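Local structure of type IV pilus biogenesis protein PilB (Streptococcus sanguinis, 7B7P) at residues A[160-165]-A[276-281]; A[201-206]-A[239-244]; A[211-216]-A[228-233]. The protein is a two-module minor type IV pilin with a direct role in adhesion, its von Willebrand factor A-like module carrying a metal-ion-dependent adhesion site. One frame throughout, in Å; residues are numbered along the deposited sequence.

Overall arrangement
All three contacts belong to the von Willebrand factor A-like module and lie away from the magnesium-binding Ser173 and Asp284. Interaction 1 is the buried centre, where two parallel strands are joined by backbone hydrogen bonds with mostly apolar side chains on both faces. Interaction 3 works on the same sheet one strand further out: strand 212-219, which pairs with strand 162-169, takes a short antiparallel partner that is partly exposed and richer in polar side chains. Interaction 2, mainly buried but with Lys204 at its exposed side, has no hydrogen bonds between its segments. Its two helices meet through aliphatic side chains while lying on the sheet face that carries Val214, so interactions 2 and 3 pack directly together.

Interaction 1 of 3, residues A[160-165]-A[276-281]; sequences MNIAVS and LKYIVL
The carbonyl oxygen of Tyr278 takes the shortest bond of this strand pair, nearly straight, with Ser165 N 2.7 Å from Tyr278 O and the N-H pointing at it at 173°. The same oxygen also receives a CA-H contact from Val164. Further along, Val280 N reaches Ser165 O at 2.9 Å, and one step back Ala163 N reaches Leu276 O, also at 2.9 Å. The bonds from Tyr278 N to Ala163 O and from Leu276 N to Asn161 O are weak. This is the alternating pattern of parallel strands, here in the central sheet of the von Willebrand factor A-like fold.

On one face Ile162 and Leu276 run side by side, with Ile162 CG1 3.7 Å from Leu276 CB. Tyr278 holds CG beside its own backbone N (chi1 -65°), which leans the ring back toward Ile162; Ile162 CG2 meets the ring edge in plane, 3.9 Å from Tyr278 CE2. Val164 CG2 comes to the ring obliquely. On the other face Ser165 CB touches Ile279 CD1 at 3.8 Å, while Ser165 OG bonds to Asn215 on the adjoining strand.

Helix 402-424 lies over the Ile162, Leu276 and Tyr278 face, its Asp419 bonded to the tyrosine hydroxyl. Helix 258-270 packs on Ala163, Ser165 and Ile279, and strands 212-219 and 364-370 flank the pair.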
ATOM      1  N   MET A 160      -8.881   5.963   9.612  1.00112.50           N
ATOM      2  CA  MET A 160      -7.571   6.412  10.036  1.00100.16           C
ATOM      3  C   MET A 160      -7.066   7.529   9.123  1.00 98.21           C
ATOM      4  O   MET A 160      -7.589   7.765   8.026  1.00 96.52           O
ATOM      5  CB  MET A 160      -6.606   5.235  10.056  1.00101.49           C
ATOM      6  CG  MET A 160      -6.911   4.230  11.157  1.00110.10           C
ATOM      7  SD  MET A 160      -7.842   4.887  12.573  1.00126.04           S
ATOM      8  CE  MET A 160      -9.547   4.553  12.106  1.00113.73           C
ATOM      9  N   ASN A 161      -6.059   8.248   9.603  1.00 92.21           N
ATOM     10  CA  ASN A 161      -5.391   9.238   8.775  1.00 87.49           C
ATOM     11  C   ASN A 161      -4.252   8.579   8.008  1.00 83.99           C
ATOM     12  O   ASN A 161      -3.655   7.597   8.459  1.00 78.14           O
ATOM     13  CB  ASN A 161      -4.873  10.400   9.621  1.00 88.86           C
ATOM     14  CG  ASN A 161      -5.927  10.929  10.571  1.00 93.51           C
ATOM     15  OD1 ASN A 161      -6.920  11.513  10.139  1.00 94.12           O
ATOM     16  ND2 ASN A 161      -5.726  10.714  11.872  1.00 95.87           N
ATOM     17  N   ILE A 162      -3.973   9.119   6.824  1.00 81.81           N
ATOM     18  CA  ILE A 162      -2.967   8.567   5.928  1.00 76.70           C
ATOM     19  C   ILE A 162      -2.068   9.698   5.451  1.00 74.90           C
ATOM     20  O   ILE A 162      -2.557  10.726   4.966  1.00 74.30           O
ATOM     21  CB  ILE A 162      -3.611   7.856   4.723  1.00 76.79           C
ATOM     22  CG1 ILE A 162      -4.339   6.583   5.167  1.00 79.03           C
ATOM     23  CG2 ILE A 162      -2.568   7.569   3.662  1.00 67.32           C
ATOM     24  CD1 ILE A 162      -5.237   5.978   4.074  1.00 82.43           C
ATOM     25  N   ALA A 163      -0.760   9.502   5.564  1.00 70.98           N
ATOM     26  CA  ALA A 163       0.206  10.442   5.027  1.00 70.08           C
ATOM     27  C   ALA A 163       0.985   9.779   3.902  1.00 65.12           C
ATOM     28  O   ALA A 163       1.351   8.605   3.996  1.00 65.73           O
ATOM     29  CB  ALA A 163       1.162  10.932   6.109  1.00 66.26           C
ATOM     30  N   VAL A 164       1.215  10.532   2.833  1.00 59.19           N
ATOM     31  CA  VAL A 164       1.924  10.043   1.664  1.00 62.00           C
ATOM     32  C   VAL A 164       2.986  11.067   1.327  1.00 65.18           C
ATOM     33  O   VAL A 164       2.671  12.232   1.076  1.00 66.87           O
ATOM     34  CB  VAL A 164       0.993   9.823   0.459  1.00 66.58           C
ATOM     35  CG1 VAL A 164       1.800   9.323  -0.730  1.00 63.95           C
ATOM     36  CG2 VAL A 164      -0.132   8.848   0.806  1.00 65.20           C
ATOM     37  N   SER A 165       4.240  10.653   1.339  1.00 65.92           N
ATOM     38  CA  SER A 165       5.314  11.537   0.912  1.00 66.11           C
ATOM     39  C   SER A 165       5.729  11.146  -0.495  1.00 63.30           C
ATOM     40  O   SER A 165       6.156  10.006  -0.727  1.00 62.80           O
ATOM     41  CB  SER A 165       6.513  11.494   1.861  1.00 59.16           C
ATOM     42  OG  SER A 165       7.447  12.480   1.443  1.00 58.18           O
ATOM     43  N   LEU A 276      -1.266   5.299   8.796  1.00 75.95           N
ATOM     44  CA  LEU A 276      -0.740   4.681   7.586  1.00 77.98           C
ATOM     45  C   LEU A 276       0.168   5.692   6.897  1.00 73.42           C
ATOM     46  O   LEU A 276      -0.280   6.793   6.561  1.00 71.14           O
ATOM     47  CB  LEU A 276      -1.868   4.239   6.651  1.00 75.83           C
ATOM     48  CG  LEU A 276      -2.740   3.094   7.172  1.00 78.81           C
ATOM     49  CD1 LEU A 276      -3.831   2.713   6.174  1.00 78.54           C
ATOM     50  CD2 LEU A 276      -1.877   1.908   7.500  1.00 76.41           C
ATOM     51  N   LYS A 277       1.439   5.317   6.684  1.00 69.26           N
ATOM     52  CA  LYS A 277       2.440   6.219   6.124  1.00 67.79           C
ATOM     53  C   LYS A 277       3.108   5.597   4.907  1.00 62.92           C
ATOM     54  O   LYS A 277       3.469   4.416   4.919  1.00 65.78           O
ATOM     55  CB  LYS A 277       3.509   6.586   7.170  1.00 68.05           C
ATOM     56  CG  LYS A 277       2.960   7.257   8.421  1.00 67.66           C
ATOM     57  CD  LYS A 277       4.085   7.489   9.435  1.00 70.71           C
ATOM     58  CE  LYS A 277       3.530   7.883  10.796  1.00 67.38           C
ATOM     59  NZ  LYS A 277       4.339   8.927  11.425  1.00 69.20           N
ATOM     60  N   TYR A 278       3.331   6.417   3.887  1.00 57.31           N
ATOM     61  CA  TYR A 278       3.756   5.922   2.587  1.00 64.00           C
ATOM     62  C   TYR A 278       4.816   6.823   1.976  1.00 61.34           C
ATOM     63  O   TYR A 278       4.703   8.050   2.029  1.00 62.47           O
ATOM     64  CB  TYR A 278       2.562   5.837   1.622  1.00 64.87           C
ATOM     65  CG  TYR A 278       1.527   4.819   2.042  1.00 67.95           C
ATOM     66  CD1 TYR A 278       1.722   3.462   1.805  1.00 64.73           C
ATOM     67  CD2 TYR A 278       0.359   5.214   2.680  1.00 65.98           C
ATOM     68  CE1 TYR A 278       0.789   2.540   2.173  1.00 66.61           C
ATOM     69  CE2 TYR A 278      -0.581   4.293   3.060  1.00 70.49           C
ATOM     70  CZ  TYR A 278      -0.365   2.958   2.808  1.00 71.98           C
ATOM     71  OH  TYR A 278      -1.307   2.042   3.199  1.00 74.97           O
ATOM     72  N   ILE A 279       5.818   6.204   1.353  1.00 60.76           N
ATOM     73  CA  ILE A 279       6.722   6.882   0.429  1.00 59.05           C
ATOM     74  C   ILE A 279       6.420   6.418  -0.994  1.00 57.61           C
ATOM     75  O   ILE A 279       6.310   5.215  -1.256  1.00 59.00           O
ATOM     76  CB  ILE A 279       8.193   6.611   0.783  1.00 58.46           C
ATOM     77  CG1 ILE A 279       8.516   7.167   2.170  1.00 58.74           C
ATOM     78  CG2 ILE A 279       9.120   7.174  -0.307  1.00 53.77           C
ATOM     79  CD1 ILE A 279       8.949   8.622   2.166  1.00 55.75           C
ATOM     80  N   VAL A 280       6.309   7.360  -1.914  1.00 56.88           N
ATOM     81  CA  VAL A 280       6.246   7.057  -3.338  1.00 58.74           C
ATOM     82  C   VAL A 280       7.452   7.718  -3.953  1.00 57.09           C
ATOM     83  O   VAL A 280       7.517   8.948  -4.049  1.00 59.93           O
ATOM     84  CB  VAL A 280       4.947   7.543  -3.999  1.00 59.58           C
ATOM     85  CG1 VAL A 280       5.023   7.366  -5.511  1.00 57.51           C
ATOM     86  CG2 VAL A 280       3.785   6.782  -3.420  1.00 55.68           C
ATOM     87  N   LEU A 281       8.421   6.912  -4.341  1.00 56.23           N
ATOM     88  CA  LEU A 281       9.693   7.412  -4.821  1.00 59.07           C
ATOM     89  C   LEU A 281       9.769   7.148  -6.313  1.00 57.64           C
ATOM     90  O   LEU A 281       9.602   6.010  -6.744  1.00 55.75           O
ATOM     91  CB  LEU A 281      10.846   6.726  -4.089  1.00 58.91           C
ATOM     92  CG  LEU A 281      12.199   7.387  -4.335  1.00 57.92           C
ATOM     93  CD1 LEU A 281      13.075   7.213  -3.113  1.00 61.46           C
ATOM     94  CD2 LEU A 281      12.854   6.768  -5.537  1.00 58.40           C
TER

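Interaction 2 of 3, residues A[201-206]-A[239-244]; sequences IMIKDL and TIIATI
Ile203 reaches across to three isoleucines of the facing helix, in a near-antiparallel helix pair of the alpha/beta von Willebrand factor A-like fold. The short segments run at 166° to each other with axes 10.5 Å apart, a wide spacing bridged by branched side chains. With chi1 at -74°, Ile203 turns CG2 opposite its own backbone N and CG1 beside it, and the two branches meet different residues. Ile203 CG2 lies 4.1 Å from Ile240 CG2, the side chains crossing obliquely, and more loosely, at 4.4 Å, from Ile241 CG1; Ile203 CG1 is equally far from Ile244 CD1. Toward solvent, the bent aliphatic chain of Lys204 passes at about a right angle to Ile241, with Lys204 CE 4.0 Å from Ile241 CD1.

What positions this layer is the sheet beneath: Ile203 and Ile240 both rest on Val214, and Ile244 rests on Leu216, all along strand 212-219. Earlier turns of helix 191-209 add Ser199 and Val200 against Ile244, and Arg196 donates from NH1 to Ile244 O. On its far flank helix 191-209 meets helix 402-424 through Met202. Within the shorter helix, the Thr243 hydroxyl turns back on the preceding turn, where OG1 donates to Thr239 O at 3.0 Å.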
ATOM      1  N   ILE A 201      -3.078  13.957 -11.589  1.00 79.42           N
ATOM      2  CA  ILE A 201      -4.116  12.923 -11.631  1.00 73.18           C
ATOM      3  C   ILE A 201      -4.075  12.064 -10.371  1.00 80.23           C
ATOM      4  O   ILE A 201      -5.115  11.751  -9.775  1.00 85.25           O
ATOM      5  CB  ILE A 201      -3.966  12.068 -12.904  1.00 79.21           C
ATOM      6  CG1 ILE A 201      -4.206  12.918 -14.157  1.00 80.58           C
ATOM      7  CG2 ILE A 201      -4.905  10.864 -12.880  1.00 78.73           C
ATOM      8  CD1 ILE A 201      -4.329  12.104 -15.421  1.00 73.00           C
ATOM      9  N   MET A 202      -2.868  11.668  -9.944  1.00 78.74           N
ATOM     10  CA  MET A 202      -2.740  10.773  -8.793  1.00 77.71           C
ATOM     11  C   MET A 202      -3.256  11.433  -7.516  1.00 75.87           C
ATOM     12  O   MET A 202      -3.837  10.761  -6.653  1.00 74.15           O
ATOM     13  CB  MET A 202      -1.272  10.334  -8.642  1.00 75.11           C
ATOM     14  CG  MET A 202      -0.881   9.776  -7.296  1.00 68.26           C
ATOM     15  SD  MET A 202      -1.788   8.281  -6.850  1.00 81.86           S
ATOM     16  CE  MET A 202      -0.467   7.253  -6.186  1.00 71.10           C
ATOM     17  N   ILE A 203      -3.072  12.751  -7.393  1.00 75.37           N
ATOM     18  CA  ILE A 203      -3.565  13.481  -6.224  1.00 79.16           C
ATOM     19  C   ILE A 203      -5.096  13.461  -6.180  1.00 81.85           C
ATOM     20  O   ILE A 203      -5.702  13.152  -5.146  1.00 78.25           O
ATOM     21  CB  ILE A 203      -3.027  14.924  -6.230  1.00 78.88           C
ATOM     22  CG1 ILE A 203      -1.544  14.964  -5.851  1.00 77.39           C
ATOM     23  CG2 ILE A 203      -3.861  15.804  -5.291  1.00 82.43           C
ATOM     24  CD1 ILE A 203      -1.215  14.307  -4.533  1.00 78.16           C
ATOM     25  N   LYS A 204      -5.745  13.808  -7.297  1.00 79.86           N
ATOM     26  CA  LYS A 204      -7.204  13.771  -7.331  1.00 80.13           C
ATOM     27  C   LYS A 204      -7.721  12.369  -7.034  1.00 85.66           C
ATOM     28  O   LYS A 204      -8.743  12.205  -6.355  1.00 91.23           O
ATOM     29  CB  LYS A 204      -7.714  14.262  -8.680  1.00 81.71           C
ATOM     30  CG  LYS A 204      -7.376  15.720  -8.972  1.00 86.54           C
ATOM     31  CD  LYS A 204      -7.330  15.991 -10.480  1.00 88.31           C
ATOM     32  CE  LYS A 204      -7.824  17.396 -10.806  1.00 84.86           C
ATOM     33  NZ  LYS A 204      -7.091  17.986 -11.961  1.00 87.12           N
ATOM     34  N   ASP A 205      -7.004  11.341  -7.497  1.00 82.49           N
ATOM     35  CA  ASP A 205      -7.406   9.975  -7.184  1.00 83.45           C
ATOM     36  C   ASP A 205      -7.233   9.664  -5.697  1.00 85.32           C
ATOM     37  O   ASP A 205      -8.095   9.013  -5.095  1.00 86.99           O
ATOM     38  CB  ASP A 205      -6.621   8.988  -8.050  1.00 81.24           C
ATOM     39  CG  ASP A 205      -7.341   7.665  -8.217  1.00 89.70           C
ATOM     40  OD1 ASP A 205      -8.575   7.637  -7.981  1.00 97.22           O
ATOM     41  OD2 ASP A 205      -6.686   6.657  -8.582  1.00 91.20           O
ATOM     42  N   LEU A 206      -6.127  10.116  -5.085  1.00 84.99           N
ATOM     43  CA  LEU A 206      -5.944   9.915  -3.645  1.00 82.95           C
ATOM     44  C   LEU A 206      -7.012  10.651  -2.843  1.00 85.35           C
ATOM     45  O   LEU A 206      -7.475  10.144  -1.812  1.00 84.49           O
ATOM     46  CB  LEU A 206      -4.558  10.383  -3.204  1.00 81.24           C
ATOM     47  CG  LEU A 206      -3.343   9.508  -3.521  1.00 75.42           C
ATOM     48  CD1 LEU A 206      -2.108  10.176  -2.961  1.00 76.69           C
ATOM     49  CD2 LEU A 206      -3.493   8.102  -2.982  1.00 74.03           C
ATOM     50  N   THR A 239      -3.979  23.502  -3.357  1.00 95.41           N
ATOM     51  CA  THR A 239      -2.699  24.111  -3.030  1.00 97.47           C
ATOM     52  C   THR A 239      -1.529  23.258  -3.512  1.00 94.93           C
ATOM     53  O   THR A 239      -0.494  23.804  -3.917  1.00 93.43           O
ATOM     54  CB  THR A 239      -2.629  24.378  -1.525  1.00 96.14           C
ATOM     55  OG1 THR A 239      -2.099  23.234  -0.843  1.00100.59           O
ATOM     56  CG2 THR A 239      -4.032  24.672  -0.991  1.00 96.04           C
ATOM     57  N   ILE A 240      -1.672  21.928  -3.514  1.00 87.28           N
ATOM     58  CA  ILE A 240      -0.556  21.101  -3.964  1.00 89.93           C
ATOM     59  C   ILE A 240      -0.497  21.031  -5.490  1.00 88.32           C
ATOM     60  O   ILE A 240       0.594  21.050  -6.076  1.00 83.68           O
ATOM     61  CB  ILE A 240      -0.610  19.700  -3.323  1.00 82.23           C
ATOM     62  CG1 ILE A 240       0.584  18.878  -3.810  1.00 84.33           C
ATOM     63  CG2 ILE A 240      -1.912  18.995  -3.650  1.00 83.96           C
ATOM     64  CD1 ILE A 240       1.161  17.945  -2.774  1.00 83.19           C
ATOM     65  N   ILE A 241      -1.653  20.954  -6.163  1.00 88.63           N
ATOM     66  CA  ILE A 241      -1.643  20.915  -7.624  1.00 85.33           C
ATOM     67  C   ILE A 241      -1.000  22.175  -8.175  1.00 86.07           C
ATOM     68  O   ILE A 241      -0.344  22.146  -9.224  1.00 84.60           O
ATOM     69  CB  ILE A 241      -3.065  20.729  -8.177  1.00 86.60           C
ATOM     70  CG1 ILE A 241      -3.615  19.359  -7.812  1.00 84.67           C
ATOM     71  CG2 ILE A 241      -3.076  20.890  -9.689  1.00 85.51           C
ATOM     72  CD1 ILE A 241      -4.920  19.042  -8.520  1.00 85.89           C
ATOM     73  N   ALA A 242      -1.160  23.294  -7.468  1.00 87.85           N
ATOM     74  CA  ALA A 242      -0.473  24.516  -7.862  1.00 89.14           C
ATOM     75  C   ALA A 242       1.038  24.333  -7.810  1.00 84.04           C
ATOM     76  O   ALA A 242       1.754  24.768  -8.721  1.00 85.15           O
ATOM     77  CB  ALA A 242      -0.912  25.675  -6.964  1.00 91.08           C
ATOM     78  N   THR A 243       1.542  23.686  -6.752  1.00 85.48           N
ATOM     79  CA  THR A 243       2.980  23.442  -6.643  1.00 87.01           C
ATOM     80  C   THR A 243       3.482  22.540  -7.767  1.00 85.10           C
ATOM     81  O   THR A 243       4.494  22.837  -8.414  1.00 85.76           O
ATOM     82  CB  THR A 243       3.320  22.813  -5.294  1.00 88.20           C
ATOM     83  OG1 THR A 243       2.503  23.388  -4.265  1.00 92.35           O
ATOM     84  CG2 THR A 243       4.793  23.042  -4.974  1.00 83.86           C
ATOM     85  N   ILE A 244       2.791  21.426  -8.004  1.00 81.62           N
ATOM     86  CA  ILE A 244       3.284  20.454  -8.968  1.00 78.54           C
ATOM     87  C   ILE A 244       3.336  21.050 -10.360  1.00 84.96           C
ATOM     88  O   ILE A 244       4.247  20.738 -11.144  1.00 82.80           O
ATOM     89  CB  ILE A 244       2.415  19.190  -8.920  1.00 80.36           C
ATOM     90  CG1 ILE A 244       2.653  18.458  -7.605  1.00 72.09           C
ATOM     91  CG2 ILE A 244       2.667  18.299 -10.144  1.00 75.73           C
ATOM     92  CD1 ILE A 244       1.900  17.176  -7.502  1.00 73.73           C
TER

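Interaction 3 of 3, residues A[211-216]-A[228-233]; sequences NISVNL and QNFSNL
Gln228 meets Asn215 through its backbone: Asn215 ND2 donates to Gln228 O at 3.1 Å, coming from above the carbonyl plane although the acceptor lies close to the plane of the amide. The chain then turns a corner at Asn229, whose carbonyl oxygen lies against Asn215 CB.

Phe230 carries the contact. The Asn215 amide stacks on one face of its ring, the two planes 16° apart and Asn215 CG toward the ring's rim, 3.4 Å from Phe230 CZ. Asn215 CB sits almost exactly over the ring centre in a CH-pi contact. Asn215 CG lies between its backbone N and carbonyl carbon (chi1 74°), with the amide over the ring; bonds from OD1 to Ser165 and from ND2 to Gln228 O and to Ser268 of helix 258-270 fix its rotation.

Ser231 forms the hydrogen-bonded antiparallel pair with Val214, its N 2.9 Å from Val214 O and in that carbonyl's plane, while Val214 N returns to Ser231 O at 3.0 Å. Its hydroxyl bonds to Gln227. Asn232 faces Ser213 as the non-hydrogen-bonded pair, and its OD1 accepts from Asp234 N. Leu233 closes the segment with its N bonded nearly straight to Ile212 O at 3.2 Å; its CD1 touches Ile212 CG2 and its CD2 touches Val214 CG2, each at 4.1 Å.

Strand 212-219 thus lies between this short antiparallel strand and parallel strand 162-169. On the Val214 side, Leu233 packs on Ile203 and Leu206 of helix 191-209, and Ile212 also meets Leu206, whereas at the other face the Phe230 ring packs on Ala163 of strand 162-169.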
ATOM      1  N   ASN A 211      -9.261  11.727   4.172  1.00 89.82           N
ATOM      2  CA  ASN A 211      -8.460  11.613   5.394  1.00 91.70           C
ATOM      3  C   ASN A 211      -7.005  11.272   5.066  1.00 85.91           C
ATOM      4  O   ASN A 211      -6.385  10.384   5.663  1.00 81.92           O
ATOM      5  CB  ASN A 211      -9.069  10.587   6.352  1.00 94.25           C
ATOM      6  CG  ASN A 211      -9.449  11.193   7.676  1.00 97.30           C
ATOM      7  OD1 ASN A 211      -9.376  12.416   7.859  1.00102.40           O
ATOM      8  ND2 ASN A 211      -9.853  10.346   8.619  1.00101.93           N
ATOM      9  N   ILE A 212      -6.452  12.015   4.116  1.00 83.18           N
ATOM     10  CA  ILE A 212      -5.222  11.619   3.457  1.00 81.39           C
ATOM     11  C   ILE A 212      -4.457  12.887   3.108  1.00 81.89           C
ATOM     12  O   ILE A 212      -4.962  13.741   2.372  1.00 82.91           O
ATOM     13  CB  ILE A 212      -5.508  10.760   2.210  1.00 81.25           C
ATOM     14  CG1 ILE A 212      -4.253  10.519   1.375  1.00 79.11           C
ATOM     15  CG2 ILE A 212      -6.651  11.345   1.385  1.00 85.74           C
ATOM     16  CD1 ILE A 212      -4.372   9.243   0.534  1.00 75.30           C
ATOM     17  N   SER A 213      -3.264  13.033   3.676  1.00 77.28           N
ATOM     18  CA  SER A 213      -2.441  14.202   3.412  1.00 78.59           C
ATOM     19  C   SER A 213      -1.145  13.808   2.715  1.00 69.33           C
ATOM     20  O   SER A 213      -0.682  12.670   2.796  1.00 70.65           O
ATOM     21  CB  SER A 213      -2.151  14.989   4.700  1.00 78.34           C
ATOM     22  OG  SER A 213      -2.025  14.120   5.796  1.00 84.22           O
ATOM     23  N   VAL A 214      -0.584  14.772   1.999  1.00 70.85           N
ATOM     24  CA  VAL A 214       0.550  14.543   1.123  1.00 71.39           C
ATOM     25  C   VAL A 214       1.522  15.709   1.273  1.00 73.38           C
ATOM     26  O   VAL A 214       1.134  16.823   1.635  1.00 71.05           O
ATOM     27  CB  VAL A 214       0.091  14.386  -0.350  1.00 74.10           C
ATOM     28  CG1 VAL A 214      -1.087  13.418  -0.466  1.00 71.08           C
ATOM     29  CG2 VAL A 214      -0.315  15.727  -0.924  1.00 75.66           C
ATOM     30  N   ASN A 215       2.803  15.442   1.013  1.00 70.00           N
ATOM     31  CA  ASN A 215       3.784  16.499   0.797  1.00 68.09           C
ATOM     32  C   ASN A 215       4.642  16.088  -0.388  1.00 67.24           C
ATOM     33  O   ASN A 215       4.499  14.987  -0.927  1.00 68.98           O
ATOM     34  CB  ASN A 215       4.626  16.790   2.053  1.00 68.82           C
ATOM     35  CG  ASN A 215       5.666  15.709   2.340  1.00 73.19           C
ATOM     36  OD1 ASN A 215       5.534  14.569   1.877  1.00 68.25           O
ATOM     37  ND2 ASN A 215       6.723  16.070   3.098  1.00 60.15           N
ATOM     38  N   LEU A 216       5.551  16.963  -0.789  1.00 63.12           N
ATOM     39  CA  LEU A 216       6.314  16.767  -2.008  1.00 65.03           C
ATOM     40  C   LEU A 216       7.790  17.013  -1.727  1.00 67.31           C
ATOM     41  O   LEU A 216       8.159  18.098  -1.265  1.00 67.85           O
ATOM     42  CB  LEU A 216       5.807  17.700  -3.116  1.00 68.50           C
ATOM     43  CG  LEU A 216       6.422  17.419  -4.489  1.00 73.67           C
ATOM     44  CD1 LEU A 216       6.196  15.953  -4.899  1.00 64.72           C
ATOM     45  CD2 LEU A 216       5.890  18.388  -5.558  1.00 73.08           C
ATOM     46  N   GLN A 228       7.014  21.244   2.057  1.00 64.26           N
ATOM     47  CA  GLN A 228       7.489  20.496   3.208  1.00 71.58           C
ATOM     48  C   GLN A 228       6.336  19.998   4.068  1.00 70.86           C
ATOM     49  O   GLN A 228       6.342  18.844   4.509  1.00 68.75           O
ATOM     50  CB  GLN A 228       8.452  21.351   4.032  1.00 68.21           C
ATOM     51  CG  GLN A 228       8.706  20.798   5.413  1.00 65.10           C
ATOM     52  CD  GLN A 228       9.978  21.342   6.044  1.00 68.33           C
ATOM     53  OE1 GLN A 228      10.386  22.469   5.771  1.00 66.97           O
ATOM     54  NE2 GLN A 228      10.608  20.538   6.893  1.00 64.43           N
ATOM     55  N   ASN A 229       5.345  20.837   4.317  1.00 72.93           N
ATOM     56  CA  ASN A 229       4.262  20.442   5.205  1.00 73.48           C
ATOM     57  C   ASN A 229       3.196  19.691   4.423  1.00 71.06           C
ATOM     58  O   ASN A 229       3.115  19.785   3.200  1.00 72.20           O
ATOM     59  CB  ASN A 229       3.660  21.663   5.908  1.00 80.71           C
ATOM     60  CG  ASN A 229       4.669  22.375   6.806  1.00 83.48           C
ATOM     61  OD1 ASN A 229       5.240  21.775   7.730  1.00 86.15           O
ATOM     62  ND2 ASN A 229       4.901  23.653   6.532  1.00 83.07           N
ATOM     63  N   PHE A 230       2.373  18.939   5.151  1.00 71.67           N
ATOM     64  CA  PHE A 230       1.404  18.022   4.556  1.00 75.40           C
ATOM     65  C   PHE A 230       0.052  18.704   4.353  1.00 77.47           C
ATOM     66  O   PHE A 230      -0.571  19.154   5.323  1.00 83.49           O
ATOM     67  CB  PHE A 230       1.241  16.785   5.436  1.00 71.29           C
ATOM     68  CG  PHE A 230       2.375  15.812   5.319  1.00 71.01           C
ATOM     69  CD1 PHE A 230       3.631  16.114   5.849  1.00 70.05           C
ATOM     70  CD2 PHE A 230       2.197  14.603   4.664  1.00 69.81           C
ATOM     71  CE1 PHE A 230       4.691  15.214   5.735  1.00 70.89           C
ATOM     72  CE2 PHE A 230       3.255  13.687   4.543  1.00 73.86           C
ATOM     73  CZ  PHE A 230       4.506  14.000   5.080  1.00 72.16           C
ATOM     74  N   SER A 231      -0.408  18.762   3.097  1.00 77.30           N
ATOM     75  CA  SER A 231      -1.762  19.220   2.781  1.00 76.68           C
ATOM     76  C   SER A 231      -2.755  18.086   2.969  1.00 79.88           C
ATOM     77  O   SER A 231      -2.596  17.013   2.378  1.00 80.50           O
ATOM     78  CB  SER A 231      -1.868  19.717   1.336  1.00 79.44           C
ATOM     79  OG  SER A 231      -0.779  20.528   0.941  1.00 84.46           O
ATOM     80  N   ASN A 232      -3.792  18.323   3.771  1.00 83.70           N
ATOM     81  CA  ASN A 232      -4.944  17.432   3.756  1.00 86.78           C
ATOM     82  C   ASN A 232      -5.765  17.722   2.505  1.00 89.71           C
ATOM     83  O   ASN A 232      -6.132  18.874   2.247  1.00 91.89           O
ATOM     84  CB  ASN A 232      -5.798  17.611   5.010  1.00 88.18           C
ATOM     85  CG  ASN A 232      -6.812  16.492   5.188  1.00 91.34           C
ATOM     86  OD1 ASN A 232      -7.204  15.828   4.225  1.00 93.50           O
ATOM     87  ND2 ASN A 232      -7.250  16.285   6.421  1.00 92.45           N
ATOM     88  N   LEU A 233      -6.032  16.683   1.714  1.00 89.29           N
ATOM     89  CA  LEU A 233      -6.766  16.890   0.471  1.00 93.78           C
ATOM     90  C   LEU A 233      -8.246  17.169   0.705  1.00 95.43           C
ATOM     91  O   LEU A 233      -8.890  17.769  -0.161  1.00 99.55           O
ATOM     92  CB  LEU A 233      -6.597  15.683  -0.452  1.00 90.58           C
ATOM     93  CG  LEU A 233      -5.162  15.212  -0.688  1.00 84.57           C
ATOM     94  CD1 LEU A 233      -5.170  13.906  -1.453  1.00 79.92           C
ATOM     95  CD2 LEU A 233      -4.352  16.266  -1.416  1.00 79.00           C
TER